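Local coordinates for Azi13 (Streptomyces sahachiroi, PDB 5HMB), which probably hydrolyses aromatic acyl thioesters as a hotdog-fold thioesterase of the PaaI family, in the pathway that makes azinomycin, at residues C53-V56 / E57-S61; W34-A38 / D39-P43. All blocks are in the same frame, centred on the assembly; numbering follows the deposited sequence.

Interaction 1: residues C53-V56 / E57-S61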
loop_
_atom_site.group_PDB
_atom_site.type_symbol
_atom_site.label_atom_id
_atom_site.label_comp_id
_atom_site.label_asym_id
_atom_site.label_seq_id
_atom_site.Cartn_x
_atom_site.Cartn_y
_atom_site.Cartn_z
ATOM N N CYS A 53 -12.365 -0.873 -5.134
ATOM C CA CYS A 53 -11.444 0.267 -5.147
ATOM C C CYS A 53 -12.149 1.543 -5.563
ATOM O O CYS A 53 -11.913 2.612 -4.983
ATOM C CB CYS A 53 -10.293 0.007 -6.109
ATOM S SG CYS A 53 -9.371 -1.551 -5.799
ATOM N N ALA A 54 -12.988 1.458 -6.601
ATOM C CA ALA A 54 -13.692 2.635 -7.100
ATOM C C ALA A 54 -14.640 3.210 -6.051
ATOM O O ALA A 54 -14.777 4.434 -5.932
ATOM C CB ALA A 54 -14.455 2.271 -8.376
ATOM N N VAL A 55 -15.331 2.343 -5.307
ATOM C CA VAL A 55 -16.225 2.810 -4.247
ATOM C C VAL A 55 -15.432 3.452 -3.119
ATOM O O VAL A 55 -15.850 4.461 -2.532
ATOM C CB VAL A 55 -17.068 1.639 -3.715
ATOM C CG1 VAL A 55 -17.714 2.016 -2.371
ATOM C CG2 VAL A 55 -18.103 1.237 -4.740
ATOM N N VAL A 56 -14.308 2.844 -2.752
ATOM C CA VAL A 56 -13.439 3.444 -1.744
ATOM C C VAL A 56 -12.971 4.826 -2.208
ATOM O O VAL A 56 -13.030 5.814 -1.463
ATOM C CB VAL A 56 -12.264 2.490 -1.453
ATOM C CG1 VAL A 56 -11.156 3.204 -0.724
ATOM C CG2 VAL A 56 -12.742 1.283 -0.629
ATOM N N GLU A 57 -12.513 4.915 -3.457
ATOM C CA GLU A 57 -12.110 6.206 -4.004
ATOM C C GLU A 57 -13.258 7.210 -3.930
ATOM O O GLU A 57 -13.091 8.325 -3.414
ATOM C CB GLU A 57 -11.606 6.031 -5.443
ATOM C CG GLU A 57 -10.879 7.294 -5.976
ATOM C CD GLU A 57 -9.500 7.476 -5.342
ATOM O OE1 GLU A 57 -8.888 6.461 -4.945
ATOM O OE2 GLU A 57 -9.026 8.624 -5.239
ATOM N N SER A 58 -14.452 6.812 -4.392
ATOM C CA SER A 58 -15.605 7.720 -4.416
ATOM C C SER A 58 -15.971 8.210 -3.019
ATOM O O SER A 58 -16.219 9.405 -2.813
ATOM C CB SER A 58 -16.824 7.025 -5.034
ATOM O OG SER A 58 -16.591 6.527 -6.336
ATOM N N VAL A 59 -16.079 7.295 -2.050
ATOM C CA VAL A 59 -16.589 7.705 -0.745
ATOM C C VAL A 59 -15.562 8.578 -0.020
ATOM O O VAL A 59 -15.912 9.583 0.618
ATOM C CB VAL A 59 -17.011 6.485 0.097
ATOM C CG1 VAL A 59 -17.565 6.951 1.423
ATOM C CG2 VAL A 59 -18.071 5.645 -0.638
ATOM N N ALA A 60 -14.282 8.229 -0.118
ATOM C CA ALA A 60 -13.258 9.065 0.496
ATOM C C ALA A 60 -13.166 10.433 -0.191
ATOM O O ALA A 60 -13.045 11.466 0.485
ATOM C CB ALA A 60 -11.912 8.338 0.472
ATOM N N SER A 61 -13.237 10.471 -1.528
ATOM C CA SER A 61 -13.132 11.757 -2.228
ATOM C C SER A 61 -14.278 12.678 -1.853
ATOM O O SER A 61 -14.086 13.894 -1.714
ATOM C CB SER A 61 -13.126 11.566 -3.748
ATOM O OG SER A 61 -11.859 11.157 -4.229
#
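Four backbone bonds of the i to i+4 kind join Cys-53, Ala-54, Val-55 and Val-56 to Glu-57, Ser-58, Val-59 and Ala-60, a little over two regular turns of the long central helix 49-68 around which the sheet of the hotdog fold curls. The carbonyl of Ala-54 is gripped twice. Ser-58 N reaches Ala-54 O at 2.9 Å, and Ser-58 OG donates its proton to the same Ala-54 O at 2.8 Å, the two donors arriving from opposite faces of the carbonyl plane. A chi1 of -57° sets the hydroxyl beside its own backbone N and turns it back along the helix to the preceding turn. That hydroxyl also meets His-48 of the second subunit, and an alanine here would probably cost Ala-54 O its second donor and leave that histidine without its serine mate across the interface. Glu-57 swings its bent chain away from residues 53-56, and OE1 is held by Asn-79 ND2 of strand 72-83, which also bonds Cys-53 O. Around the helix, Val-56 and Ala-60 share Val-127 of strand 121-133. Val-55 and Val-59 form an apolar ridge against strand 93-100, side by side and pointing the same way, with Val-55 CG1 lying 4.0 Å from Val-59 CG2.

Interaction 2: residues W34-A38 / D39-P43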
loop_
_atom_site.group_PDB
_atom_site.type_symbol
_atom_site.label_atom_id
_atom_site.label_comp_id
_atom_site.label_asym_id
_atom_site.label_seq_id
_atom_site.Cartn_x
_atom_site.Cartn_y
_atom_site.Cartn_z
ATOM N N TRP A 34 -24.795 0.748 -1.482
ATOM C CA TRP A 34 -24.752 0.228 -2.843
ATOM C C TRP A 34 -24.915 -1.286 -2.769
ATOM O O TRP A 34 -24.945 -1.876 -1.685
ATOM C CB TRP A 34 -23.456 0.617 -3.549
ATOM C CG TRP A 34 -22.212 0.161 -2.841
ATOM C CD1 TRP A 34 -21.739 0.600 -1.632
ATOM C CD2 TRP A 34 -21.265 -0.811 -3.314
ATOM N NE1 TRP A 34 -20.558 -0.044 -1.329
ATOM C CE2 TRP A 34 -20.251 -0.916 -2.341
ATOM C CE3 TRP A 34 -21.175 -1.594 -4.472
ATOM C CZ2 TRP A 34 -19.160 -1.767 -2.492
ATOM C CZ3 TRP A 34 -20.092 -2.434 -4.620
ATOM C CH2 TRP A 34 -19.094 -2.509 -3.636
ATOM N N SER A 35 -25.004 -1.911 -3.937
ATOM C CA SER A 35 -25.265 -3.335 -4.023
ATOM C C SER A 35 -24.446 -3.951 -5.142
ATOM O O SER A 35 -24.151 -3.297 -6.143
ATOM C CB SER A 35 -26.743 -3.615 -4.273
ATOM O OG SER A 35 -26.921 -4.992 -4.561
ATOM N N VAL A 36 -24.075 -5.220 -4.958
ATOM C CA VAL A 36 -23.469 -5.988 -6.036
ATOM C C VAL A 36 -24.503 -6.212 -7.132
ATOM O O VAL A 36 -25.680 -6.480 -6.855
ATOM C CB VAL A 36 -22.926 -7.325 -5.502
ATOM C CG1 VAL A 36 -22.040 -7.975 -6.530
ATOM C CG2 VAL A 36 -22.175 -7.114 -4.188
ATOM N N ARG A 37 -24.077 -6.093 -8.386
ATOM C CA ARG A 37 -24.972 -6.243 -9.524
ATOM C C ARG A 37 -24.323 -7.153 -10.546
ATOM O O ARG A 37 -23.107 -7.359 -10.538
ATOM C CB ARG A 37 -25.304 -4.895 -10.195
ATOM C CG ARG A 37 -26.037 -3.901 -9.335
ATOM C CD ARG A 37 -26.494 -2.690 -10.172
ATOM N NE ARG A 37 -25.522 -2.324 -11.207
ATOM C CZ ARG A 37 -24.824 -1.190 -11.219
ATOM N NH1 ARG A 37 -24.989 -0.294 -10.258
ATOM N NH2 ARG A 37 -23.966 -0.943 -12.201
ATOM N N ALA A 38 -25.156 -7.681 -11.445
ATOM C CA ALA A 38 -24.674 -8.619 -12.452
ATOM C C ALA A 38 -23.571 -8.003 -13.313
ATOM O O ALA A 38 -22.572 -8.664 -13.617
ATOM C CB ALA A 38 -25.840 -9.093 -13.320
ATOM N N ASP A 39 -23.729 -6.740 -13.712
ATOM C CA ASP A 39 -22.745 -6.089 -14.573
ATOM C C ASP A 39 -21.477 -5.666 -13.837
ATOM O O ASP A 39 -20.512 -5.253 -14.490
ATOM C CB ASP A 39 -23.365 -4.866 -15.261
ATOM C CG ASP A 39 -23.999 -3.901 -14.282
ATOM O OD1 ASP A 39 -24.429 -4.352 -13.198
ATOM O OD2 ASP A 39 -24.070 -2.694 -14.595
ATOM N N LEU A 40 -21.449 -5.760 -12.510
ATOM C CA LEU A 40 -20.275 -5.402 -11.728
ATOM C C LEU A 40 -19.426 -6.608 -11.360
ATOM O O LEU A 40 -18.447 -6.460 -10.623
ATOM C CB LEU A 40 -20.695 -4.652 -10.462
ATOM C CG LEU A 40 -21.527 -3.395 -10.679
ATOM C CD1 LEU A 40 -21.861 -2.713 -9.356
ATOM C CD2 LEU A 40 -20.787 -2.438 -11.614
ATOM N N LEU A 41 -19.766 -7.793 -11.862
ATOM C CA LEU A 41 -19.113 -9.024 -11.451
ATOM C C LEU A 41 -17.937 -9.355 -12.351
ATOM O O LEU A 41 -17.851 -8.908 -13.499
ATOM C CB LEU A 41 -20.098 -10.193 -11.477
ATOM C CG LEU A 41 -21.338 -10.058 -10.604
ATOM C CD1 LEU A 41 -22.359 -11.105 -10.992
ATOM C CD2 LEU A 41 -20.947 -10.203 -9.150
ATOM N N GLN A 42 -17.039 -10.162 -11.819
ATOM C CA GLN A 42 -15.943 -10.759 -12.561
ATOM C C GLN A 42 -16.292 -12.204 -12.907
ATOM O O GLN A 42 -17.254 -12.760 -12.377
ATOM C CB GLN A 42 -14.651 -10.658 -11.741
ATOM C CG GLN A 42 -14.687 -11.321 -10.382
ATOM C CD GLN A 42 -13.339 -11.254 -9.676
ATOM O OE1 GLN A 42 -12.646 -10.224 -9.707
ATOM N NE2 GLN A 42 -12.952 -12.359 -9.051
ATOM N N PRO A 43 -15.541 -12.842 -13.816
ATOM C CA PRO A 43 -16.033 -14.082 -14.457
ATOM C C PRO A 43 -16.614 -15.174 -13.555
ATOM O O PRO A 43 -17.414 -15.977 -14.054
ATOM C CB PRO A 43 -14.783 -14.580 -15.191
ATOM C CG PRO A 43 -14.133 -13.319 -15.640
ATOM C CD PRO A 43 -14.353 -12.322 -14.525
#
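Arg-37 grips Asp-39 side-on with two nitrogens, one to each carboxylate oxygen, in a salt bridge across a tight turn. Arg-37 NE lies 3.0 Å from Asp-39 OD1 and meets the syn lone pair of that oxygen, in a bond of 160° at the hydrogen. Arg-37 NH2 meets Asp-39 OD2, also at 3.0 Å, on the syn side but 28° out of the carboxylate plane, and the two flat groups lie 37° apart. The bend at chi3 of Arg-37 brings this edge round to the aspartate; NH2 has a further acceptor in His-17 O. Over one guanidinium face sits Leu-40, its CD1 3.8 Å from Arg-37 CZ. Backbone bonds close the turn: Leu-40 N donates to Arg-37 O at 3.0 Å, and Leu-41 N makes a weak bond to Ala-38 O at 3.4 Å. Ser-35 OG donates to Val-36 O, and Trp-34 NE1 is bonded to Ser-96 OG. Val-36 CG1 and Leu-41 CD2 touch at 3.6 Å where their side chains cross at about a right angle. The whole is a 3-10 turn at residues 38-40 clasped by an ion pair, opening the loop from strand 29-35 to the central helix of the hotdog fold.

Interactions 1 and 2 illustrate how a hotdog fold ties its central helix to the chain that leads into it. Their centres lie about 16 Å apart, yet they touch directly: Val-55 CG1 packs 3.7 Å from Trp-34 NE1. Ser-96 of strand 93-100 serves both, bonding that indole nitrogen and packing on Val-55 and Val-59. Leu-40 shares backbone bonding with His-48 of its own chain, whereas Ser-58 bonds His-48 of the second subunit. Both contacts reach that subunit, interaction 2 also by packing Leu-40 on its Tyr-14 and Pro-43 on its Leu-11. As in other hotdog thioesterases, the active site probably lies near the central helix where two subunits meet, the region of interaction 1.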